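Local coordinates for protein cellobiose 2-epimerase (Caldibacillus thermoamylovorans, PDB 5ZHB) that catalyses the reversible epimerisation of cellobiose at carbon 2 of its reducing-end glucose, probably giving glucosyl-mannose, at residues N2-E7 with R334-V339; Q204-I209 with K260-N265; K243-D248 with Y278-K283; S252-D257 with N377-L382. All blocks are in the same frame, centred on the assembly; numbering follows the deposited sequence.

Contact 1: N2-E7 with R334-V339; sequences NTFVNE and RIWDYV
The indole N-H of Trp336 meets Glu7 OE1 nearly along its C-O bond, although the two side chains cross at a slant. Trp336 NE1 donates to Glu7 OE1 over 2.8 Å with an N-H...O angle of 163°, and the oxygen stays close to the indole plane, while the carboxylate itself is turned well out of that plane. OE1 also forms a salt bridge with Lys340, one turn further along, so two donors grip it and probably stabilise its negative charge. Trp336 reaches across to helix 2-21 because its CG stands opposite the backbone N (chi1 -180°). Phe4 sits beside it, rim to rim: Phe4 CD1 is 3.7 Å from Trp336 CD1, with the planes 74° apart and neither ring lying over the other's face. Phe8 makes a true edge-to-face pair with the same indole. Tryptophan suits this place because it offers both apolar surface and a donor. The arrangement joins two helices of the outer layer, where the first helix closes on a late one, as in (alpha/alpha)6 barrels.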
loop_
_atom_site.group_PDB
_atom_site.type_symbol
_atom_site.label_atom_id
_atom_site.label_comp_id
_atom_site.label_asym_id
_atom_site.label_seq_id
_atom_site.Cartn_x
_atom_site.Cartn_y
_atom_site.Cartn_z
ATOM N N ASN A 2 -19.631 -0.859 16.478
ATOM C CA ASN A 2 -19.340 -2.272 16.642
ATOM C C ASN A 2 -20.068 -3.068 15.559
ATOM O O ASN A 2 -19.566 -4.093 15.106
ATOM C CB ASN A 2 -19.659 -2.732 18.059
ATOM C CG ASN A 2 -18.756 -2.060 19.064
ATOM O OD1 ASN A 2 -17.775 -2.667 19.509
ATOM N ND2 ASN A 2 -19.031 -0.807 19.397
ATOM N N THR A 3 -21.249 -2.576 15.160
ATOM C CA THR A 3 -22.042 -3.159 14.091
ATOM C C THR A 3 -21.250 -3.169 12.783
ATOM O O THR A 3 -21.143 -4.213 12.139
ATOM C CB THR A 3 -23.356 -2.390 13.947
ATOM O OG1 THR A 3 -24.034 -2.974 12.841
ATOM C CG2 THR A 3 -23.184 -0.910 13.644
ATOM N N PHE A 4 -20.688 -2.007 12.415
ATOM C CA PHE A 4 -19.962 -1.860 11.160
ATOM C C PHE A 4 -18.707 -2.736 11.235
ATOM O O PHE A 4 -18.397 -3.450 10.281
ATOM C CB PHE A 4 -19.719 -0.375 10.819
ATOM C CG PHE A 4 -20.932 0.328 10.217
ATOM C CD1 PHE A 4 -21.260 0.170 8.869
ATOM C CD2 PHE A 4 -21.769 1.129 10.999
ATOM C CE1 PHE A 4 -22.385 0.790 8.318
ATOM C CE2 PHE A 4 -22.889 1.752 10.444
ATOM C CZ PHE A 4 -23.202 1.576 9.109
ATOM N N VAL A 5 -18.009 -2.730 12.378
ATOM C CA VAL A 5 -16.740 -3.435 12.496
ATOM C C VAL A 5 -16.944 -4.949 12.448
ATOM O O VAL A 5 -16.108 -5.664 11.883
ATOM C CB VAL A 5 -15.930 -2.991 13.726
ATOM C CG1 VAL A 5 -14.698 -3.857 13.952
ATOM C CG2 VAL A 5 -15.508 -1.539 13.578
ATOM N N ASN A 6 -18.064 -5.445 12.993
ATOM C CA ASN A 6 -18.377 -6.857 12.845
ATOM C C ASN A 6 -18.577 -7.200 11.377
ATOM O O ASN A 6 -18.236 -8.283 10.942
ATOM C CB ASN A 6 -19.593 -7.289 13.660
ATOM C CG ASN A 6 -19.247 -7.469 15.120
ATOM O OD1 ASN A 6 -18.334 -8.233 15.459
ATOM N ND2 ASN A 6 -19.950 -6.778 16.003
ATOM N N GLU A 7 -19.143 -6.293 10.594
ATOM C CA GLU A 7 -19.315 -6.541 9.172
ATOM C C GLU A 7 -17.964 -6.599 8.452
ATOM O O GLU A 7 -17.801 -7.385 7.513
ATOM C CB GLU A 7 -20.218 -5.495 8.534
ATOM C CG GLU A 7 -21.684 -5.732 8.874
ATOM C CD GLU A 7 -22.633 -4.933 8.011
ATOM O OE1 GLU A 7 -22.186 -4.244 7.068
ATOM O OE2 GLU A 7 -23.847 -5.007 8.304
ATOM N N ARG A 334 -21.232 5.422 4.152
ATOM C CA ARG A 334 -21.714 5.429 2.787
ATOM C C ARG A 334 -20.737 4.736 1.829
ATOM O O ARG A 334 -21.160 4.079 0.880
ATOM C CB ARG A 334 -21.965 6.849 2.277
ATOM C CG ARG A 334 -23.066 7.528 3.078
ATOM C CD ARG A 334 -23.208 8.982 2.639
ATOM N NE ARG A 334 -23.880 9.022 1.344
ATOM C CZ ARG A 334 -23.619 9.794 0.299
ATOM N NH1 ARG A 334 -22.607 10.647 0.282
ATOM N NH2 ARG A 334 -24.381 9.680 -0.766
ATOM N N ILE A 335 -19.427 4.860 2.059
ATOM C CA ILE A 335 -18.494 4.096 1.241
ATOM C C ILE A 335 -18.751 2.605 1.463
ATOM O O ILE A 335 -18.734 1.824 0.516
ATOM C CB ILE A 335 -17.027 4.442 1.556
ATOM C CG1 ILE A 335 -16.732 5.922 1.310
ATOM C CG2 ILE A 335 -16.078 3.540 0.751
ATOM C CD1 ILE A 335 -15.469 6.383 2.010
ATOM N N TRP A 336 -18.927 2.204 2.719
ATOM C CA TRP A 336 -19.093 0.799 3.007
ATOM C C TRP A 336 -20.329 0.239 2.313
ATOM O O TRP A 336 -20.272 -0.827 1.694
ATOM C CB TRP A 336 -19.152 0.564 4.504
ATOM C CG TRP A 336 -19.322 -0.887 4.859
ATOM C CD1 TRP A 336 -20.262 -1.389 5.705
ATOM C CD2 TRP A 336 -18.511 -2.002 4.439
ATOM N NE1 TRP A 336 -20.117 -2.742 5.824
ATOM C CE2 TRP A 336 -19.041 -3.148 5.079
ATOM C CE3 TRP A 336 -17.402 -2.163 3.599
ATOM C CZ2 TRP A 336 -18.503 -4.418 4.907
ATOM C CZ3 TRP A 336 -16.866 -3.435 3.437
ATOM C CH2 TRP A 336 -17.401 -4.534 4.094
ATOM N N ASP A 337 -21.444 0.974 2.363
ATOM C CA ASP A 337 -22.634 0.556 1.636
ATOM C C ASP A 337 -22.391 0.400 0.146
ATOM O O ASP A 337 -22.893 -0.533 -0.475
ATOM C CB ASP A 337 -23.786 1.536 1.770
ATOM C CG ASP A 337 -24.757 1.079 2.838
ATOM O OD1 ASP A 337 -25.296 -0.050 2.676
ATOM O OD2 ASP A 337 -24.897 1.814 3.838
ATOM N N TYR A 338 -21.699 1.370 -0.449
ATOM C CA TYR A 338 -21.360 1.265 -1.852
ATOM C C TYR A 338 -20.549 -0.014 -2.104
ATOM O O TYR A 338 -20.813 -0.735 -3.076
ATOM C CB TYR A 338 -20.545 2.472 -2.305
ATOM C CG TYR A 338 -20.193 2.397 -3.773
ATOM C CD1 TYR A 338 -21.011 2.945 -4.754
ATOM C CD2 TYR A 338 -19.020 1.767 -4.171
ATOM C CE1 TYR A 338 -20.688 2.842 -6.100
ATOM C CE2 TYR A 338 -18.712 1.634 -5.503
ATOM C CZ TYR A 338 -19.531 2.180 -6.470
ATOM O OH TYR A 338 -19.134 2.027 -7.765
ATOM N N VAL A 339 -19.524 -0.232 -1.258
ATOM C CA VAL A 339 -18.601 -1.343 -1.400
ATOM C C VAL A 339 -19.345 -2.685 -1.316
ATOM O O VAL A 339 -19.072 -3.603 -2.094
ATOM C CB VAL A 339 -17.456 -1.286 -0.371
ATOM C CG1 VAL A 339 -16.660 -2.580 -0.307
ATOM C CG2 VAL A 339 -16.496 -0.143 -0.675
#

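Contact 2: Q204-I209 with K260-N265; sequences QLKGRI and KVTGNN
Thr262 holds OG1 between its backbone N and carbonyl carbon (chi1 66°), a rotamer that points the hydroxyl back at the helix, where it bonds to Ala258 O, and turns the methyl CG2 out to Ile209. Lys206, with CG anti to N (chi1 -162°) and every later bond extended, runs as a straight rod past the threonine to the end of helix 245-262.

Two kinds of meeting follow. The methyl of Thr262 rests between two branches of Ile209: Thr262 CG2 lies 3.9 Å from both Ile209 CD1 and Ile209 CG2, a snug apolar fit for a beta-branched pair. Crossing the threonine at a slant, Lys206 brings CG within 4.2 Å of Thr262 CB, and further out Lys206 CE lies 3.3 Å from Thr262 O. The amine NZ stands 3.6 Å from that oxygen without a hydrogen bond, yet a positive charge near the carboxyl end of a helix is likely to be favourable. A long, flexible lysine suits this partly open edge: its methylenes pack while the amine stays toward the partly exposed side.

Gly263 is the first residue to leave helical angles, with positive phi (71°), a conformation that favours glycine. This is a Schellman motif, here closing an inner helix of the barrel against the outer helix 203-220, with Tyr197 of helix 183-199 also touching Lys206.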
loop_
_atom_site.group_PDB
_atom_site.type_symbol
_atom_site.label_atom_id
_atom_site.label_comp_id
_atom_site.label_asym_id
_atom_site.label_seq_id
_atom_site.Cartn_x
_atom_site.Cartn_y
_atom_site.Cartn_z
ATOM N N GLN A 204 18.652 7.196 14.312
ATOM C CA GLN A 204 18.871 7.640 12.945
ATOM C C GLN A 204 17.623 7.391 12.073
ATOM O O GLN A 204 17.240 8.257 11.278
ATOM C CB GLN A 204 20.134 7.014 12.357
ATOM C CG GLN A 204 20.406 7.484 10.934
ATOM C CD GLN A 204 21.812 7.170 10.460
ATOM O OE1 GLN A 204 22.797 7.350 11.187
ATOM N NE2 GLN A 204 21.917 6.712 9.218
ATOM N N LEU A 205 17.006 6.212 12.201
ATOM C CA LEU A 205 15.780 5.875 11.473
ATOM C C LEU A 205 14.703 6.922 11.791
ATOM O O LEU A 205 14.113 7.523 10.880
ATOM C CB LEU A 205 15.351 4.460 11.862
ATOM C CG LEU A 205 13.962 3.996 11.397
ATOM C CD1 LEU A 205 13.810 4.109 9.877
ATOM C CD2 LEU A 205 13.651 2.606 11.835
ATOM N N LYS A 206 14.527 7.196 13.097
ATOM C CA LYS A 206 13.617 8.246 13.538
ATOM C C LYS A 206 13.823 9.518 12.719
ATOM O O LYS A 206 12.860 10.146 12.264
ATOM C CB LYS A 206 13.782 8.548 15.033
ATOM C CG LYS A 206 12.607 9.290 15.649
ATOM C CD LYS A 206 12.855 9.694 17.096
ATOM C CE LYS A 206 11.750 10.503 17.663
ATOM N NZ LYS A 206 11.902 10.603 19.116
ATOM N N GLY A 207 15.092 9.895 12.509
ATOM C CA GLY A 207 15.384 11.095 11.762
ATOM C C GLY A 207 15.043 10.956 10.287
ATOM O O GLY A 207 14.738 11.956 9.639
ATOM N N ARG A 208 15.158 9.730 9.744
ATOM C CA ARG A 208 14.769 9.492 8.361
ATOM C C ARG A 208 13.246 9.644 8.227
ATOM O O ARG A 208 12.773 10.221 7.243
ATOM C CB ARG A 208 15.325 8.144 7.864
ATOM C CG ARG A 208 16.854 8.055 7.974
ATOM C CD ARG A 208 17.540 8.552 6.706
ATOM N NE ARG A 208 17.449 9.995 6.595
ATOM C CZ ARG A 208 17.594 10.760 5.550
ATOM N NH1 ARG A 208 17.492 10.328 4.306
ATOM N NH2 ARG A 208 17.772 12.040 5.787
ATOM N N ILE A 209 12.492 9.198 9.224
ATOM C CA ILE A 209 11.043 9.414 9.209
ATOM C C ILE A 209 10.708 10.912 9.237
ATOM O O ILE A 209 9.884 11.416 8.449
ATOM C CB ILE A 209 10.397 8.610 10.343
ATOM C CG1 ILE A 209 10.591 7.103 10.091
ATOM C CG2 ILE A 209 8.908 8.957 10.496
ATOM C CD1 ILE A 209 10.356 6.218 11.295
ATOM N N LYS A 260 2.530 9.367 15.155
ATOM C CA LYS A 260 2.241 8.710 16.419
ATOM C C LYS A 260 3.399 7.821 16.877
ATOM O O LYS A 260 3.751 7.819 18.068
ATOM C CB LYS A 260 0.972 7.851 16.350
ATOM C CG LYS A 260 -0.342 8.584 16.116
ATOM C CD LYS A 260 -1.444 7.721 15.504
ATOM C CE LYS A 260 -2.598 8.552 15.088
ATOM N NZ LYS A 260 -3.674 7.862 14.366
ATOM N N VAL A 261 3.971 7.027 15.956
ATOM C CA VAL A 261 5.030 6.076 16.290
ATOM C C VAL A 261 6.296 6.806 16.736
ATOM O O VAL A 261 7.049 6.311 17.571
ATOM C CB VAL A 261 5.271 5.156 15.073
ATOM C CG1 VAL A 261 6.595 4.419 15.114
ATOM C CG2 VAL A 261 4.126 4.174 14.864
ATOM N N THR A 262 6.552 7.997 16.200
ATOM C CA THR A 262 7.762 8.713 16.553
ATOM C C THR A 262 7.534 9.857 17.566
ATOM O O THR A 262 8.487 10.562 17.886
ATOM C CB THR A 262 8.426 9.247 15.296
ATOM O OG1 THR A 262 7.603 10.235 14.676
ATOM C CG2 THR A 262 8.783 8.136 14.328
ATOM N N GLY A 263 6.299 10.107 18.022
ATOM C CA GLY A 263 6.049 11.139 19.026
ATOM C C GLY A 263 6.213 12.549 18.464
ATOM O O GLY A 263 6.553 13.488 19.180
ATOM N N ASN A 264 5.945 12.721 17.173
ATOM C CA ASN A 264 6.126 14.009 16.538
ATOM C C ASN A 264 4.831 14.815 16.695
ATOM O O ASN A 264 3.846 14.528 16.025
ATOM C CB ASN A 264 6.623 13.802 15.115
ATOM C CG ASN A 264 6.862 15.098 14.377
ATOM O OD1 ASN A 264 6.292 16.147 14.695
ATOM N ND2 ASN A 264 7.665 15.034 13.333
ATOM N N ASN A 265 4.849 15.859 17.546
ATOM C CA ASN A 265 3.661 16.653 17.812
ATOM C C ASN A 265 3.722 18.010 17.121
ATOM O O ASN A 265 3.003 18.938 17.499
ATOM C CB ASN A 265 3.440 16.840 19.307
ATOM C CG ASN A 265 3.426 15.515 20.019
ATOM O OD1 ASN A 265 4.291 15.266 20.860
ATOM N ND2 ASN A 265 2.471 14.659 19.693
#

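Contact 3: K243-D248 with Y278-K283; sequences KSYGHD and YNIEKK
Asp248 OD2 accepts from two donors: the backbone N of Leu228 and a water 2.8 Å away. That water in turn accepts from Asn279 ND2 at 2.9 Å, bridging the two helices, and the other end of the amide is held as Asn279 OD1 takes Lys283 NZ on an in-plane lone pair, also at 2.9 Å. Both ends of the asparagine are thus used, which fixes its flip. Beside this chain of polar bonds the contact is apolar. Ile280, bent at chi2 (-61°), brings CD1 to 3.6 Å from Asp248 CB and to 4.0 Å from Tyr245 CD1, at the edge of the ring. Tyr245 also covers the helix end, its CE1 lying 3.7 Å from Lys283 O. Replacing Tyr245 by an alanine would probably open a gap beside Ile280 and uncover the last carbonyl of the helix. The start of helix 245-262 meeting the end of helix 267-283 is the antiparallel alpha-hairpin that recurs in (alpha/alpha)6 barrels.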
loop_
_atom_site.group_PDB
_atom_site.type_symbol
_atom_site.label_atom_id
_atom_site.label_comp_id
_atom_site.label_asym_id
_atom_site.label_seq_id
_atom_site.Cartn_x
_atom_site.Cartn_y
_atom_site.Cartn_z
ATOM N N LYS A 243 -4.329 14.813 -9.576
ATOM C CA LYS A 243 -4.724 14.566 -8.205
ATOM C C LYS A 243 -5.224 13.133 -8.113
ATOM O O LYS A 243 -6.043 12.747 -8.930
ATOM C CB LYS A 243 -5.904 15.450 -7.795
ATOM C CG LYS A 243 -5.546 16.877 -7.477
ATOM C CD LYS A 243 -5.654 17.850 -8.621
ATOM C CE LYS A 243 -5.515 19.245 -8.055
ATOM N NZ LYS A 243 -5.472 20.211 -9.148
ATOM N N SER A 244 -4.727 12.403 -7.110
ATOM C CA SER A 244 -5.057 11.008 -6.895
ATOM C C SER A 244 -5.674 10.896 -5.510
ATOM O O SER A 244 -4.970 11.018 -4.500
ATOM C CB SER A 244 -3.823 10.138 -7.051
ATOM O OG SER A 244 -4.151 8.773 -6.839
ATOM N N TYR A 245 -7.010 10.789 -5.483
ATOM C CA TYR A 245 -7.788 11.004 -4.276
ATOM C C TYR A 245 -7.430 9.926 -3.275
ATOM O O TYR A 245 -7.362 10.149 -2.060
ATOM C CB TYR A 245 -9.292 10.973 -4.585
ATOM C CG TYR A 245 -9.776 12.043 -5.562
ATOM C CD1 TYR A 245 -9.851 13.391 -5.194
ATOM C CD2 TYR A 245 -10.204 11.703 -6.839
ATOM C CE1 TYR A 245 -10.328 14.357 -6.077
ATOM C CE2 TYR A 245 -10.649 12.659 -7.742
ATOM C CZ TYR A 245 -10.724 13.994 -7.355
ATOM O OH TYR A 245 -11.172 14.902 -8.274
ATOM N N GLY A 246 -7.188 8.731 -3.814
ATOM C CA GLY A 246 -6.882 7.598 -2.961
ATOM C C GLY A 246 -5.539 7.732 -2.269
ATOM O O GLY A 246 -5.426 7.396 -1.089
ATOM N N HIS A 247 -4.507 8.204 -2.996
ATOM C CA HIS A 247 -3.220 8.438 -2.371
ATOM C C HIS A 247 -3.328 9.465 -1.243
ATOM O O HIS A 247 -2.734 9.309 -0.184
ATOM C CB HIS A 247 -2.145 8.908 -3.354
ATOM C CG HIS A 247 -1.577 7.832 -4.206
ATOM N ND1 HIS A 247 -2.083 7.585 -5.472
ATOM C CD2 HIS A 247 -0.531 7.016 -4.028
ATOM C CE1 HIS A 247 -1.386 6.581 -6.010
ATOM N NE2 HIS A 247 -0.440 6.232 -5.157
ATOM N N ASP A 248 -4.071 10.539 -1.472
ATOM C CA ASP A 248 -4.161 11.583 -0.450
ATOM C C ASP A 248 -4.714 11.054 0.865
ATOM O O ASP A 248 -4.165 11.303 1.921
ATOM C CB ASP A 248 -4.968 12.747 -0.997
ATOM C CG ASP A 248 -4.234 13.586 -2.029
ATOM O OD1 ASP A 248 -3.412 13.009 -2.777
ATOM O OD2 ASP A 248 -4.476 14.807 -2.073
ATOM N N TYR A 278 -10.329 16.467 5.172
ATOM C CA TYR A 278 -11.422 17.359 4.816
ATOM C C TYR A 278 -11.463 17.569 3.314
ATOM O O TYR A 278 -12.540 17.611 2.699
ATOM C CB TYR A 278 -11.345 18.706 5.536
ATOM C CG TYR A 278 -11.966 18.641 6.919
ATOM C CD1 TYR A 278 -13.349 18.505 7.053
ATOM C CD2 TYR A 278 -11.204 18.725 8.075
ATOM C CE1 TYR A 278 -13.944 18.450 8.300
ATOM C CE2 TYR A 278 -11.798 18.692 9.333
ATOM C CZ TYR A 278 -13.171 18.550 9.437
ATOM O OH TYR A 278 -13.831 18.474 10.628
ATOM N N ASN A 279 -10.285 17.745 2.716
ATOM C CA ASN A 279 -10.213 18.058 1.305
ATOM C C ASN A 279 -10.822 16.915 0.486
ATOM O O ASN A 279 -11.547 17.132 -0.506
ATOM C CB ASN A 279 -8.763 18.362 0.907
ATOM C CG ASN A 279 -8.669 18.951 -0.472
ATOM O OD1 ASN A 279 -9.338 19.951 -0.765
ATOM N ND2 ASN A 279 -7.948 18.297 -1.369
ATOM N N ILE A 280 -10.474 15.673 0.862
ATOM C CA ILE A 280 -10.894 14.542 0.049
ATOM C C ILE A 280 -12.375 14.255 0.313
ATOM O O ILE A 280 -13.075 13.855 -0.608
ATOM C CB ILE A 280 -9.978 13.316 0.252
ATOM C CG1 ILE A 280 -8.511 13.643 -0.129
ATOM C CG2 ILE A 280 -10.533 12.128 -0.529
ATOM C CD1 ILE A 280 -8.305 14.048 -1.577
ATOM N N GLU A 281 -12.851 14.490 1.542
ATOM C CA GLU A 281 -14.276 14.351 1.850
ATOM C C GLU A 281 -15.073 15.275 0.923
ATOM O O GLU A 281 -16.114 14.888 0.394
ATOM C CB GLU A 281 -14.525 14.524 3.349
ATOM C CG GLU A 281 -15.950 14.246 3.842
ATOM C CD GLU A 281 -17.052 15.231 3.417
ATOM O OE1 GLU A 281 -18.251 14.908 3.453
ATOM O OE2 GLU A 281 -16.716 16.349 3.029
ATOM N N LYS A 282 -14.552 16.491 0.685
ATOM C CA LYS A 282 -15.270 17.493 -0.086
ATOM C C LYS A 282 -15.064 17.309 -1.583
ATOM O O LYS A 282 -15.960 17.596 -2.372
ATOM C CB LYS A 282 -14.802 18.909 0.284
ATOM C CG LYS A 282 -15.496 20.056 -0.459
ATOM C CD LYS A 282 -14.799 21.401 -0.280
ATOM C CE LYS A 282 -14.587 21.754 1.158
ATOM N NZ LYS A 282 -13.955 23.064 1.342
ATOM N N LYS A 283 -13.867 16.891 -1.999
ATOM C CA LYS A 283 -13.544 16.939 -3.415
ATOM C C LYS A 283 -13.559 15.563 -4.085
ATOM O O LYS A 283 -13.769 15.496 -5.295
ATOM C CB LYS A 283 -12.205 17.668 -3.549
ATOM C CG LYS A 283 -12.289 19.161 -3.151
ATOM C CD LYS A 283 -10.990 19.912 -3.384
ATOM C CE LYS A 283 -11.037 21.355 -2.956
ATOM N NZ LYS A 283 -9.664 21.858 -2.914
HETATM O O HOH W 1 -6.100 16.309 -0.414
#

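Contact 4: S252-D257 with N377-L382; sequences SWLIDD and NARFCL
Arg379 and Trp253 meet as flat groups set nearly upright to each other. The indole edge stands over one face of the guanidinium, with Trp253 CZ2 3.5 Å from Arg379 NE and the planes 78° apart, and Arg379 CD touches the same rim, 3.7 Å from Trp253 CH2. The bend at chi3 of the arginine (65°) folds the guanidinium onto that rim. Trp253 takes the crowded position (chi1 77°), which carries its six-membered ring out to meet it.

The apolar share comes from Leu254. Its CD2 lies over a face of the neighbouring indole, toward the rim, and approaches Arg379 NH1 to 3.6 Å, so its methyl packs against both the indole face and the guanidinium.

The ionic contacts lie beyond the two helices. Arg379 NH1 forms a salt bridge with Glu191 and a bond with Tyr119 OH, while NH2 forms a salt bridge with Glu311, whose other oxygen accepts from Trp253 NE1. Glu311 thereby fixes both groups of this contact. A leucine in place of Arg379 would probably leave Glu191 and Glu311 without their shared cation and would open a gap beside the indole edge.

With Trp57 also against it, Arg379 touches side chains from all the other inner helices, a central cross-tie in the inner layer of an (alpha/alpha)6 barrel.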
loop_
_atom_site.group_PDB
_atom_site.type_symbol
_atom_site.label_atom_id
_atom_site.label_comp_id
_atom_site.label_asym_id
_atom_site.label_seq_id
_atom_site.Cartn_x
_atom_site.Cartn_y
_atom_site.Cartn_z
ATOM N N SER A 252 -2.862 10.651 4.421
ATOM C CA SER A 252 -3.354 11.303 5.627
ATOM C C SER A 252 -3.126 10.406 6.833
ATOM O O SER A 252 -2.519 10.829 7.801
ATOM C CB SER A 252 -4.800 11.689 5.497
ATOM O OG SER A 252 -5.306 12.193 6.721
ATOM N N TRP A 253 -3.605 9.154 6.798
ATOM C CA TRP A 253 -3.553 8.343 8.001
ATOM C C TRP A 253 -2.218 7.619 8.158
ATOM O O TRP A 253 -1.798 7.388 9.293
ATOM C CB TRP A 253 -4.741 7.387 8.082
ATOM C CG TRP A 253 -4.686 6.164 7.210
ATOM C CD1 TRP A 253 -5.188 6.028 5.956
ATOM C CD2 TRP A 253 -4.148 4.881 7.569
ATOM N NE1 TRP A 253 -4.942 4.769 5.479
ATOM C CE2 TRP A 253 -4.329 4.039 6.454
ATOM C CE3 TRP A 253 -3.538 4.359 8.707
ATOM C CZ2 TRP A 253 -3.927 2.707 6.466
ATOM C CZ3 TRP A 253 -3.123 3.041 8.715
ATOM C CH2 TRP A 253 -3.362 2.217 7.620
ATOM N N LEU A 254 -1.532 7.330 7.047
ATOM C CA LEU A 254 -0.169 6.800 7.135
ATOM C C LEU A 254 0.811 7.831 7.707
ATOM O O LEU A 254 1.614 7.492 8.562
ATOM C CB LEU A 254 0.328 6.277 5.792
ATOM C CG LEU A 254 -0.383 5.030 5.244
ATOM C CD1 LEU A 254 0.224 4.637 3.918
ATOM C CD2 LEU A 254 -0.359 3.841 6.197
ATOM N N ILE A 255 0.758 9.082 7.252
ATOM C CA ILE A 255 1.605 10.109 7.867
ATOM C C ILE A 255 1.266 10.204 9.357
ATOM O O ILE A 255 2.158 10.255 10.233
ATOM C CB ILE A 255 1.470 11.447 7.118
ATOM C CG1 ILE A 255 2.084 11.355 5.721
ATOM C CG2 ILE A 255 2.072 12.605 7.926
ATOM C CD1 ILE A 255 1.624 12.426 4.750
ATOM N N ASP A 256 -0.037 10.153 9.683
ATOM C CA ASP A 256 -0.436 10.258 11.081
ATOM C C ASP A 256 0.163 9.121 11.906
ATOM O O ASP A 256 0.665 9.328 13.011
ATOM C CB ASP A 256 -1.949 10.253 11.254
ATOM C CG ASP A 256 -2.435 10.935 12.526
ATOM O OD1 ASP A 256 -1.653 11.708 13.104
ATOM O OD2 ASP A 256 -3.567 10.655 12.943
ATOM N N ASP A 257 0.134 7.898 11.362
ATOM C CA ASP A 257 0.775 6.797 12.045
ATOM C C ASP A 257 2.255 7.073 12.240
ATOM O O ASP A 257 2.805 6.691 13.271
ATOM C CB ASP A 257 0.618 5.469 11.325
ATOM C CG ASP A 257 -0.547 4.624 11.786
ATOM O OD1 ASP A 257 -1.426 5.153 12.499
ATOM O OD2 ASP A 257 -0.525 3.438 11.467
ATOM N N ASN A 377 -7.309 -4.132 1.299
ATOM C CA ASN A 377 -8.607 -4.481 1.860
ATOM C C ASN A 377 -8.480 -5.205 3.212
ATOM O O ASN A 377 -9.285 -4.928 4.120
ATOM C CB ASN A 377 -9.519 -5.135 0.823
ATOM C CG ASN A 377 -9.015 -6.439 0.247
ATOM O OD1 ASN A 377 -7.834 -6.763 0.385
ATOM N ND2 ASN A 377 -9.897 -7.154 -0.449
ATOM N N ALA A 378 -7.496 -6.099 3.382
ATOM C CA ALA A 378 -7.256 -6.695 4.685
ATOM C C ALA A 378 -6.874 -5.647 5.719
ATOM O O ALA A 378 -7.399 -5.658 6.833
ATOM C CB ALA A 378 -6.192 -7.756 4.641
ATOM N N ARG A 379 -5.908 -4.789 5.360
ATOM C CA ARG A 379 -5.453 -3.742 6.244
ATOM C C ARG A 379 -6.636 -2.875 6.697
ATOM O O ARG A 379 -6.723 -2.532 7.874
ATOM C CB ARG A 379 -4.345 -2.926 5.568
ATOM C CG ARG A 379 -3.805 -1.887 6.538
ATOM C CD ARG A 379 -2.592 -1.114 6.094
ATOM N NE ARG A 379 -2.881 -0.284 4.926
ATOM C CZ ARG A 379 -1.972 0.463 4.294
ATOM N NH1 ARG A 379 -0.738 0.522 4.747
ATOM N NH2 ARG A 379 -2.323 1.167 3.228
ATOM N N PHE A 380 -7.535 -2.513 5.771
ATOM C CA PHE A 380 -8.694 -1.725 6.137
ATOM C C PHE A 380 -9.499 -2.423 7.242
ATOM O O PHE A 380 -9.821 -1.787 8.251
ATOM C CB PHE A 380 -9.503 -1.357 4.890
ATOM C CG PHE A 380 -11.008 -1.474 5.044
ATOM C CD1 PHE A 380 -11.729 -0.548 5.798
ATOM C CD2 PHE A 380 -11.698 -2.508 4.424
ATOM C CE1 PHE A 380 -13.107 -0.648 5.896
ATOM C CE2 PHE A 380 -13.072 -2.608 4.528
ATOM C CZ PHE A 380 -13.772 -1.693 5.285
ATOM N N CYS A 381 -9.857 -3.700 7.042
ATOM C CA CYS A 381 -10.631 -4.427 8.033
ATOM C C CYS A 381 -9.877 -4.447 9.362
ATOM O O CYS A 381 -10.463 -4.165 10.401
ATOM C CB CYS A 381 -10.918 -5.851 7.563
ATOM S SG CYS A 381 -11.972 -5.938 6.105
ATOM N N LEU A 382 -8.576 -4.729 9.326
ATOM C CA LEU A 382 -7.748 -4.839 10.530
ATOM C C LEU A 382 -7.579 -3.516 11.276
ATOM O O LEU A 382 -7.553 -3.484 12.516
ATOM C CB LEU A 382 -6.400 -5.430 10.150
ATOM C CG LEU A 382 -6.447 -6.888 9.666
ATOM C CD1 LEU A 382 -5.101 -7.283 9.122
ATOM C CD2 LEU A 382 -6.880 -7.832 10.771
#

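From the N terminus, contact 1 joins helix 2-21 to helix 326-343 and so closes nearly the whole chain into one loop. Within that loop lie contacts 2 and 3, which start at 204 and 243 and cross each other, because both use helix 245-262, one its end and the other its beginning. Contact 4 starts on the middle of the same helix and finishes on helix 375-387, beyond the end of contact 1, so it crosses all three others. Contacts 1 and 4 also touch, Trp336 CZ3 lying 4.0 Å from Phe380 CZ. Together they tie outer helices to each other, outer to inner, and inner to inner around the barrel.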